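Local structure of acetyltransferase-like, GNAT family (Bacteroides thetaiotaomicron, 3EY5) at residues 62-66 / 78-82; 106-112 / 150-156; 137-142 / 172-177. The protein probably transfers an acetyl group from acetyl-CoA to an amino group of a substrate. All coordinates share one frame; numbering follows the deposited sequence.

Contact 1: 62-66 / 78-82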
loop_
_atom_site.group_PDB
_atom_site.type_symbol
_atom_site.label_atom_id
_atom_site.label_comp_id
_atom_site.label_asym_id
_atom_site.label_seq_id
_atom_site.Cartn_x
_atom_site.Cartn_y
_atom_site.Cartn_z
ATOM N N ILE A 62 3.412 -15.311 -2.858
ATOM C CA ILE A 62 3.401 -15.193 -1.396
ATOM C C ILE A 62 2.685 -13.919 -0.944
ATOM O O ILE A 62 2.469 -13.719 0.254
ATOM C CB ILE A 62 4.846 -15.177 -0.785
ATOM C CG1 ILE A 62 5.537 -13.823 -1.018
ATOM C CG2 ILE A 62 5.702 -16.427 -1.268
ATOM C CD1 ILE A 62 7.053 -13.895 -0.989
ATOM N N GLY A 63 2.333 -13.056 -1.898
ATOM C CA GLY A 63 1.773 -11.746 -1.579
ATOM C C GLY A 63 1.363 -10.908 -2.770
ATOM O O GLY A 63 1.397 -11.359 -3.929
ATOM N N PHE A 64 0.891 -9.702 -2.468
ATOM C CA PHE A 64 0.535 -8.721 -3.496
ATOM C C PHE A 64 0.873 -7.358 -2.930
ATOM O O PHE A 64 1.012 -7.190 -1.710
ATOM C CB PHE A 64 -0.957 -8.792 -3.923
ATOM C CG PHE A 64 -1.901 -8.136 -2.938
ATOM C CD1 PHE A 64 -2.196 -6.786 -3.040
ATOM C CD2 PHE A 64 -2.433 -8.860 -1.887
ATOM C CE1 PHE A 64 -3.048 -6.157 -2.104
ATOM C CE2 PHE A 64 -3.286 -8.253 -0.948
ATOM C CZ PHE A 64 -3.588 -6.889 -1.060
ATOM N N ILE A 65 1.017 -6.393 -3.819
ATOM C CA ILE A 65 1.183 -5.026 -3.422
ATOM C C ILE A 65 0.609 -4.217 -4.544
ATOM O O ILE A 65 0.770 -4.547 -5.728
ATOM C CB ILE A 65 2.703 -4.664 -3.195
ATOM C CG1 ILE A 65 2.902 -3.159 -2.926
ATOM C CG2 ILE A 65 3.562 -5.068 -4.405
ATOM C CD1 ILE A 65 4.014 -2.882 -1.914
ATOM N N THR A 66 -0.081 -3.159 -4.182
ATOM C CA THR A 66 -0.638 -2.262 -5.171
ATOM C C THR A 66 -0.032 -0.912 -4.855
ATOM O O THR A 66 0.190 -0.579 -3.675
ATOM C CB THR A 66 -2.210 -2.169 -5.030
ATOM O OG1 THR A 66 -2.559 -1.682 -3.726
ATOM C CG2 THR A 66 -2.796 -3.491 -5.163
ATOM N N HIS A 78 -2.194 -0.953 -1.034
ATOM C CA HIS A 78 -2.262 -2.117 -0.166
ATOM C C HIS A 78 -1.084 -3.013 -0.339
ATOM O O HIS A 78 -0.483 -3.098 -1.400
ATOM C CB HIS A 78 -3.509 -2.933 -0.426
ATOM C CG HIS A 78 -4.766 -2.203 -0.125
ATOM N ND1 HIS A 78 -5.558 -1.656 -1.106
ATOM C CD2 HIS A 78 -5.351 -1.898 1.047
ATOM C CE1 HIS A 78 -6.593 -1.058 -0.553
ATOM N NE2 HIS A 78 -6.495 -1.193 0.756
ATOM N N PHE A 79 -0.774 -3.687 0.747
ATOM C CA PHE A 79 0.357 -4.531 0.789
ATOM C C PHE A 79 0.032 -5.646 1.788
ATOM O O PHE A 79 -0.265 -5.362 2.941
ATOM C CB PHE A 79 1.550 -3.703 1.265
ATOM C CG PHE A 79 2.756 -4.507 1.539
ATOM C CD1 PHE A 79 3.287 -4.560 2.834
ATOM C CD2 PHE A 79 3.368 -5.225 0.523
ATOM C CE1 PHE A 79 4.435 -5.338 3.114
ATOM C CE2 PHE A 79 4.526 -5.997 0.776
ATOM C CZ PHE A 79 5.059 -6.053 2.073
ATOM N N ALA A 80 0.091 -6.901 1.334
ATOM C CA ALA A 80 -0.155 -8.032 2.223
ATOM C C ALA A 80 0.551 -9.289 1.748
ATOM O O ALA A 80 0.673 -9.530 0.546
ATOM C CB ALA A 80 -1.671 -8.292 2.363
ATOM N N THR A 81 1.046 -10.070 2.694
ATOM C CA THR A 81 1.570 -11.417 2.398
ATOM C C THR A 81 0.600 -12.467 2.928
ATOM O O THR A 81 -0.218 -12.174 3.810
ATOM C CB THR A 81 2.925 -11.643 3.083
ATOM O OG1 THR A 81 2.753 -11.464 4.503
ATOM C CG2 THR A 81 3.986 -10.641 2.546
ATOM N N ASN A 82 0.706 -13.684 2.405
ATOM C CA ASN A 82 -0.113 -14.804 2.832
ATOM C C ASN A 82 0.070 -15.172 4.327
ATOM O O ASN A 82 1.186 -15.469 4.761
ATOM C CB ASN A 82 0.162 -16.014 1.944
ATOM C CG ASN A 82 -0.942 -17.061 2.026
ATOM O OD1 ASN A 82 -1.257 -17.591 3.094
ATOM N ND2 ASN A 82 -1.538 -17.355 0.888
#
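Phe64 and Ala80 face each other as a hydrogen-bonded pair in the antiparallel beta hairpin of strands 60-69 and 74-81, part of the central sheet of the GNAT fold. Their backbones bond both ways, Phe64 N to Ala80 O at 3.0 Å and Ala80 N back to Phe64 O. Asn82 N bonds to Ile62 O at one end, and Thr66 N to His78 O at the other. There His78 N turns to a side chain, Thr66 OG1, at 2.8 Å and a bent 149°. Threonine suits the place because chi1 of 60° sets its hydroxyl between backbone N and carbonyl carbon, beside the neighbouring strand. Gly63 pairs with Thr81 at a CA-CA distance of 4.0 Å; a beta carbon would crowd Ala80 O. Gly63 and Ile62 also form a classic beta bulge opposite Ile55.

Among apolar contacts, the Phe64 ring leans over Ala80, CE2 lying 3.7 Å from Ala80 CB. His78 CB meets the same ring at its edge, near CE1, while His78 NE2 bonds to Glu33 O. Met21 and Leu25 of helix 15-28 pack on Phe64, so an alanine here would probably leave a gap beneath that helix and take one apolar neighbour from Ala80 CB and His78 CB. The sheet face bearing Ile65 and Phe79 meets helix 90-101, and there Ile65 CD1 presses obliquely on Phe79 CD2 at 3.4 Å.

Contact 2: 106-112 / 150-156; sequences IVLEVER and PMYLMVH
Arg112 lies across Tyr152, its side chain at about a right angle to that of the tyrosine. CB comes only to the rim of the ring, near CE2. Arg112 CG stands squarely over the ring, 3.7 Å from the Tyr152 ring centroid and 3° off its normal, a CH-pi contact. From there the chain runs extended, carrying Arg112 CD above Tyr152 CE1 and CZ, 3.7 Å from each. Arg112 NE then donates to Met151 O at 2.9 Å and 164°; the oxygen lies in the guanidinium plane, although the donor approaches from above the carbonyl plane. Arg112 CZ has Pro150 CB over one face at 3.8 Å and Tyr152 CE1 over the other, the guanidinium lying nearly parallel to the tyrosine ring. At the tip, NH2 makes a salt bridge to Asp136 and bonds to Tyr137 O, while Tyr138 adds a cation-pi contact. Arginine suits the place: its methylenes cover an aromatic face, and its flat end serves both carbonyls and a carboxylate.

Farther along, Leu108 CD1 touches CB of selenomethionine Met154 at 3.6 Å, and Val110 CG2 meets CG of the same residue. These apolar chains face helix 116-127. Backbone bonds run both ways in the pairs Ile106/His156, Leu108/Met154 and Val110/Tyr152. Strand 149-156, last in the chain, lies between 106-110 and strands 131-134 and 136-139, which precede it, the insertion of the last strand seen in the C-terminal half of GNAT sheets.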
loop_
_atom_site.group_PDB
_atom_site.type_symbol
_atom_site.label_atom_id
_atom_site.label_comp_id
_atom_site.label_asym_id
_atom_site.label_seq_id
_atom_site.Cartn_x
_atom_site.Cartn_y
_atom_site.Cartn_z
ATOM N N ILE A 106 8.952 6.429 -1.459
ATOM C CA ILE A 106 7.795 5.528 -1.319
ATOM C C ILE A 106 7.001 6.062 -0.152
ATOM O O ILE A 106 7.562 6.285 0.925
ATOM C CB ILE A 106 8.202 4.100 -0.987
ATOM C CG1 ILE A 106 9.141 3.528 -2.053
ATOM C CG2 ILE A 106 6.930 3.188 -0.816
ATOM C CD1 ILE A 106 9.677 2.180 -1.666
ATOM N N VAL A 107 5.716 6.277 -0.384
ATOM C CA VAL A 107 4.829 6.747 0.664
ATOM C C VAL A 107 3.826 5.643 0.960
ATOM O O VAL A 107 3.275 5.031 0.038
ATOM C CB VAL A 107 4.093 8.051 0.264
ATOM C CG1 VAL A 107 3.200 8.551 1.416
ATOM C CG2 VAL A 107 5.117 9.168 -0.205
ATOM N N LEU A 108 3.598 5.387 2.245
ATOM C CA LEU A 108 2.433 4.559 2.669
ATOM C C LEU A 108 1.713 5.172 3.902
ATOM O O LEU A 108 2.245 6.097 4.537
ATOM C CB LEU A 108 2.863 3.125 2.933
ATOM C CG LEU A 108 3.985 2.958 3.980
ATOM C CD1 LEU A 108 3.485 3.225 5.363
ATOM C CD2 LEU A 108 4.495 1.562 3.941
ATOM N N GLU A 109 0.506 4.692 4.197
ATOM C CA GLU A 109 -0.239 5.102 5.406
ATOM C C GLU A 109 -0.180 3.995 6.458
ATOM O O GLU A 109 -0.215 2.794 6.111
ATOM C CB GLU A 109 -1.708 5.368 5.104
ATOM C CG GLU A 109 -2.002 6.146 3.823
ATOM C CD GLU A 109 -3.511 6.371 3.612
ATOM O OE1 GLU A 109 -4.302 5.905 4.463
ATOM O OE2 GLU A 109 -3.922 7.005 2.604
ATOM N N VAL A 110 -0.031 4.396 7.717
ATOM C CA VAL A 110 -0.137 3.488 8.849
ATOM C C VAL A 110 -1.160 4.030 9.838
ATOM O O VAL A 110 -1.426 5.227 9.896
ATOM C CB VAL A 110 1.193 3.246 9.603
ATOM C CG1 VAL A 110 2.183 2.557 8.719
ATOM C CG2 VAL A 110 1.755 4.527 10.148
ATOM N N GLU A 111 -1.738 3.118 10.588
ATOM C CA GLU A 111 -2.528 3.458 11.757
ATOM C C GLU A 111 -1.754 4.262 12.808
ATOM O O GLU A 111 -0.529 4.079 12.967
ATOM C CB GLU A 111 -3.052 2.174 12.368
ATOM C CG GLU A 111 -4.379 1.802 11.770
ATOM C CD GLU A 111 -5.464 2.688 12.362
ATOM O OE1 GLU A 111 -6.634 2.585 11.923
ATOM O OE2 GLU A 111 -5.131 3.493 13.280
ATOM N N ARG A 112 -2.446 5.165 13.501
ATOM C CA ARG A 112 -1.773 5.953 14.535
ATOM C C ARG A 112 -1.533 5.066 15.770
ATOM O O ARG A 112 -2.324 4.150 16.029
ATOM C CB ARG A 112 -2.524 7.262 14.859
ATOM C CG ARG A 112 -2.616 8.152 13.679
ATOM C CD ARG A 112 -3.117 9.508 14.116
ATOM N NE ARG A 112 -3.436 10.333 12.969
ATOM C CZ ARG A 112 -4.058 11.499 13.068
ATOM N NH1 ARG A 112 -4.402 11.942 14.258
ATOM N NH2 ARG A 112 -4.350 12.196 11.982
ATOM N N PRO A 150 -8.129 8.453 10.781
ATOM C CA PRO A 150 -6.890 9.095 11.227
ATOM C C PRO A 150 -5.715 8.141 10.943
ATOM O O PRO A 150 -5.860 6.956 11.164
ATOM C CB PRO A 150 -7.099 9.280 12.735
ATOM C CG PRO A 150 -8.524 8.843 13.026
ATOM C CD PRO A 150 -8.968 7.976 11.892
HETATM N N MSE A 151 -4.618 8.631 10.375
HETATM C CA MSE A 151 -3.488 7.771 10.019
HETATM C C MSE A 151 -2.287 8.624 10.058
HETATM O O MSE A 151 -2.387 9.820 10.270
HETATM C CB MSE A 151 -3.609 7.251 8.596
HETATM C CG MSE A 151 -4.920 6.615 8.360
HETATM SE SE MSE A 151 -4.902 4.727 8.836
HETATM C CE MSE A 151 -5.215 4.466 6.954
ATOM N N TYR A 152 -1.135 8.020 9.834
ATOM C CA TYR A 152 0.093 8.787 9.634
ATOM C C TYR A 152 0.644 8.315 8.326
ATOM O O TYR A 152 0.459 7.157 7.932
ATOM C CB TYR A 152 1.126 8.514 10.737
ATOM C CG TYR A 152 0.859 9.238 12.036
ATOM C CD1 TYR A 152 0.234 10.515 12.041
ATOM C CD2 TYR A 152 1.265 8.692 13.255
ATOM C CE1 TYR A 152 0.004 11.201 13.244
ATOM C CE2 TYR A 152 1.047 9.365 14.453
ATOM C CZ TYR A 152 0.416 10.603 14.443
ATOM O OH TYR A 152 0.186 11.252 15.629
ATOM N N LEU A 153 1.378 9.188 7.675
ATOM C CA LEU A 153 2.143 8.765 6.494
ATOM C C LEU A 153 3.538 8.379 6.960
ATOM O O LEU A 153 4.050 8.902 7.951
ATOM C CB LEU A 153 2.253 9.879 5.465
ATOM C CG LEU A 153 0.982 10.441 4.832
ATOM C CD1 LEU A 153 1.440 11.609 3.910
ATOM C CD2 LEU A 153 0.204 9.339 4.031
HETATM N N MSE A 154 4.142 7.469 6.222
HETATM C CA MSE A 154 5.501 7.050 6.504
HETATM C C MSE A 154 6.189 7.022 5.175
HETATM O O MSE A 154 5.602 6.574 4.189
HETATM C CB MSE A 154 5.507 5.675 7.148
HETATM C CG MSE A 154 4.994 5.698 8.564
HETATM SE SE MSE A 154 5.564 4.128 9.468
HETATM C CE MSE A 154 7.439 4.661 9.653
ATOM N N VAL A 155 7.418 7.543 5.158
ATOM C CA VAL A 155 8.111 7.791 3.903
ATOM C C VAL A 155 9.497 7.164 3.858
ATOM O O VAL A 155 10.261 7.229 4.819
ATOM C CB VAL A 155 8.172 9.326 3.612
ATOM C CG1 VAL A 155 8.758 9.603 2.230
ATOM C CG2 VAL A 155 6.765 9.889 3.693
ATOM N N HIS A 156 9.833 6.551 2.738
ATOM C CA HIS A 156 11.190 6.059 2.566
ATOM C C HIS A 156 11.745 6.868 1.410
ATOM O O HIS A 156 11.122 6.919 0.347
ATOM C CB HIS A 156 11.196 4.552 2.247
ATOM C CG HIS A 156 12.550 4.019 1.903
ATOM N ND1 HIS A 156 13.436 3.572 2.858
ATOM C CD2 HIS A 156 13.172 3.861 0.709
ATOM C CE1 HIS A 156 14.547 3.156 2.270
ATOM N NE2 HIS A 156 14.412 3.324 0.965
HETATM O O HOH W 1 -7.885 4.672 11.476
#

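Contact 3: 137-142 / 172-177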
loop_
_atom_site.group_PDB
_atom_site.type_symbol
_atom_site.label_atom_id
_atom_site.label_comp_id
_atom_site.label_asym_id
_atom_site.label_seq_id
_atom_site.Cartn_x
_atom_site.Cartn_y
_atom_site.Cartn_z
ATOM N N TYR A 137 -2.720 13.531 9.270
ATOM C CA TYR A 137 -3.270 12.933 8.065
ATOM C C TYR A 137 -4.582 12.119 8.341
ATOM O O TYR A 137 -4.727 11.486 9.405
ATOM C CB TYR A 137 -2.216 12.022 7.441
ATOM C CG TYR A 137 -2.720 11.384 6.158
ATOM C CD1 TYR A 137 -2.888 12.144 5.010
ATOM C CD2 TYR A 137 -3.023 10.038 6.101
ATOM C CE1 TYR A 137 -3.364 11.581 3.805
ATOM C CE2 TYR A 137 -3.505 9.457 4.916
ATOM C CZ TYR A 137 -3.697 10.246 3.774
ATOM O OH TYR A 137 -4.166 9.683 2.575
ATOM N N TYR A 138 -5.492 12.133 7.364
ATOM C CA TYR A 138 -6.716 11.314 7.347
ATOM C C TYR A 138 -6.873 10.611 6.014
ATOM O O TYR A 138 -6.734 11.243 4.962
ATOM C CB TYR A 138 -7.964 12.192 7.588
ATOM C CG TYR A 138 -8.099 12.595 9.051
ATOM C CD1 TYR A 138 -7.444 13.719 9.538
ATOM C CD2 TYR A 138 -8.844 11.816 9.947
ATOM C CE1 TYR A 138 -7.519 14.063 10.879
ATOM C CE2 TYR A 138 -8.943 12.160 11.281
ATOM C CZ TYR A 138 -8.272 13.278 11.734
ATOM O OH TYR A 138 -8.364 13.642 13.045
ATOM N N GLN A 139 -7.150 9.310 6.042
ATOM C CA GLN A 139 -7.546 8.605 4.836
ATOM C C GLN A 139 -9.043 8.830 4.569
ATOM O O GLN A 139 -9.884 8.416 5.378
ATOM C CB GLN A 139 -7.275 7.110 4.985
ATOM C CG GLN A 139 -7.548 6.325 3.697
ATOM C CD GLN A 139 -7.595 4.837 3.950
ATOM O OE1 GLN A 139 -8.631 4.199 3.759
ATOM N NE2 GLN A 139 -6.492 4.280 4.413
ATOM N N PRO A 140 -9.382 9.471 3.414
ATOM C CA PRO A 140 -10.768 9.617 2.972
ATOM C C PRO A 140 -11.367 8.223 2.846
ATOM O O PRO A 140 -10.633 7.286 2.612
ATOM C CB PRO A 140 -10.646 10.254 1.559
ATOM C CG PRO A 140 -9.276 10.856 1.516
ATOM C CD PRO A 140 -8.428 9.879 2.365
ATOM N N PRO A 141 -12.703 8.077 3.004
ATOM C CA PRO A 141 -13.319 6.737 2.979
ATOM C C PRO A 141 -13.331 6.133 1.583
ATOM O O PRO A 141 -13.504 6.855 0.596
ATOM C CB PRO A 141 -14.774 7.013 3.376
ATOM C CG PRO A 141 -15.016 8.483 3.008
ATOM C CD PRO A 141 -13.689 9.148 3.260
ATOM N N TYR A 142 -13.195 4.815 1.497
ATOM C CA TYR A 142 -13.460 4.143 0.230
ATOM C C TYR A 142 -14.942 4.136 -0.103
ATOM O O TYR A 142 -15.314 4.237 -1.270
ATOM C CB TYR A 142 -12.924 2.718 0.237
ATOM C CG TYR A 142 -11.426 2.637 0.033
ATOM C CD1 TYR A 142 -10.866 2.887 -1.220
ATOM C CD2 TYR A 142 -10.576 2.328 1.082
ATOM C CE1 TYR A 142 -9.476 2.820 -1.426
ATOM C CE2 TYR A 142 -9.147 2.267 0.883
ATOM C CZ TYR A 142 -8.630 2.493 -0.371
ATOM O OH TYR A 142 -7.267 2.423 -0.601
ATOM N N LEU A 172 -2.826 12.401 -2.945
ATOM C CA LEU A 172 -3.489 11.206 -2.428
ATOM C C LEU A 172 -5.015 11.338 -2.381
ATOM O O LEU A 172 -5.751 10.439 -2.855
ATOM C CB LEU A 172 -2.979 10.863 -1.002
ATOM C CG LEU A 172 -1.471 10.586 -0.845
ATOM C CD1 LEU A 172 -1.151 10.131 0.582
ATOM C CD2 LEU A 172 -0.985 9.560 -1.828
ATOM N N HIS A 173 -5.491 12.432 -1.776
ATOM C CA HIS A 173 -6.924 12.618 -1.597
ATOM C C HIS A 173 -7.673 12.713 -2.926
ATOM O O HIS A 173 -8.774 12.204 -3.071
ATOM C CB HIS A 173 -7.184 13.857 -0.765
ATOM C CG HIS A 173 -6.906 13.649 0.684
ATOM N ND1 HIS A 173 -7.466 14.427 1.669
ATOM C CD2 HIS A 173 -6.157 12.710 1.319
ATOM C CE1 HIS A 173 -7.057 14.001 2.855
ATOM N NE2 HIS A 173 -6.267 12.954 2.671
ATOM N N THR A 174 -7.078 13.366 -3.895
ATOM C CA THR A 174 -7.833 13.604 -5.112
ATOM C C THR A 174 -7.734 12.396 -6.038
ATOM O O THR A 174 -8.766 11.926 -6.526
ATOM C CB THR A 174 -7.419 14.898 -5.796
ATOM O OG1 THR A 174 -6.001 14.920 -5.923
ATOM C CG2 THR A 174 -7.810 16.104 -4.946
ATOM N N ILE A 175 -6.524 11.858 -6.221
ATOM C CA ILE A 175 -6.289 10.801 -7.207
ATOM C C ILE A 175 -6.608 9.411 -6.710
ATOM O O ILE A 175 -7.189 8.605 -7.437
ATOM C CB ILE A 175 -4.860 10.833 -7.750
ATOM C CG1 ILE A 175 -4.639 12.186 -8.435
ATOM C CG2 ILE A 175 -4.668 9.693 -8.787
ATOM C CD1 ILE A 175 -3.294 12.794 -8.215
ATOM N N VAL A 176 -6.236 9.112 -5.473
ATOM C CA VAL A 176 -6.454 7.759 -5.008
ATOM C C VAL A 176 -7.867 7.586 -4.432
ATOM O O VAL A 176 -8.526 6.562 -4.632
ATOM C CB VAL A 176 -5.349 7.334 -4.025
ATOM C CG1 VAL A 176 -5.693 6.013 -3.373
ATOM C CG2 VAL A 176 -4.007 7.254 -4.775
ATOM N N TYR A 177 -8.306 8.598 -3.712
ATOM C CA TYR A 177 -9.524 8.510 -2.911
ATOM C C TYR A 177 -10.709 9.243 -3.523
ATOM O O TYR A 177 -11.838 9.097 -3.040
ATOM C CB TYR A 177 -9.234 8.937 -1.467
ATOM C CG TYR A 177 -8.248 7.967 -0.841
ATOM C CD1 TYR A 177 -6.918 8.296 -0.714
ATOM C CD2 TYR A 177 -8.657 6.714 -0.395
ATOM C CE1 TYR A 177 -6.003 7.421 -0.152
ATOM C CE2 TYR A 177 -7.751 5.806 0.141
ATOM C CZ TYR A 177 -6.416 6.178 0.259
ATOM O OH TYR A 177 -5.475 5.319 0.802
HETATM O O HOH W 2 -5.516 2.544 1.278
#
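Pro140 fits between His173 and Tyr177, offering a different ring carbon to each. Pro140 CG sits over the centre of the His173 imidazole, 3.7 Å from its centroid, and CD lies over one face of the Tyr177 ring, off its centre. Val176 CG1 covers the opposite face of that phenol. Proline suits this spot because its rigid, compact ring presents polarised C-H groups to both aromatic faces. Tyr177 CB lies 3.5 Å from Pro140 CG, and a chi1 of -64°, with CG anti to the carbonyl carbon, turns the Tyr177 ring face against Pro140 CD. Gln139, extended, crosses the same phenol with CG 3.6 Å from Tyr177 CZ, its NE2 going on to Glu109 OE1.

In helix 161-176, Leu172 O accepts from both Val176 N and Tyr177 N, the second bond spanning a wider pi-type turn. This helix follows the last strand of the GNAT core, and its end packs on Tyr75 and Glu77 of strand 74-81, beside the pairing of that strand with 106-110.

Tyr142 meets Tyr177 obliquely, the planes at 57°, with Tyr142 CZ 3.5 Å from Tyr177 CE2. A water donates to Tyr142 OH at 2.6 Å and is also hydrogen-bonded to Tyr177 OH; the hydroxyls have further partners in Glu77 and Tyr75 respectively. On the strand side, Tyr137 swings its ring opposite its backbone N (chi1 -179°), past His173, so that Tyr137 OH lies 3.6 Å from Leu172 CD1 while bonding to Glu109 OE2. His173 NE2 donates a weak hydrogen bond to Tyr138 O at 2.9 Å.

All three contacts reach one mixed sheet. Contact 1 closes before the others open, whereas contacts 2 and 3 alternate along the chain. The centre of contact 1 is about 17 Å from that of contact 2, on the other side of the chain's centre; strands 74-81 and 106-110, neighbours running parallel, connect them. Contacts 2 and 3 have centres about 12 Å apart and touch directly, since strand 136-139 pairs with 149-156 and helix 161-176 follows the latter. Contact 3 also reaches contact 1, Tyr142 OH packing on His78 CE1 at 3.5 Å, though their centres are about 20 Å apart. The C-terminal segments therefore tie together the two halves of the GNAT sheet.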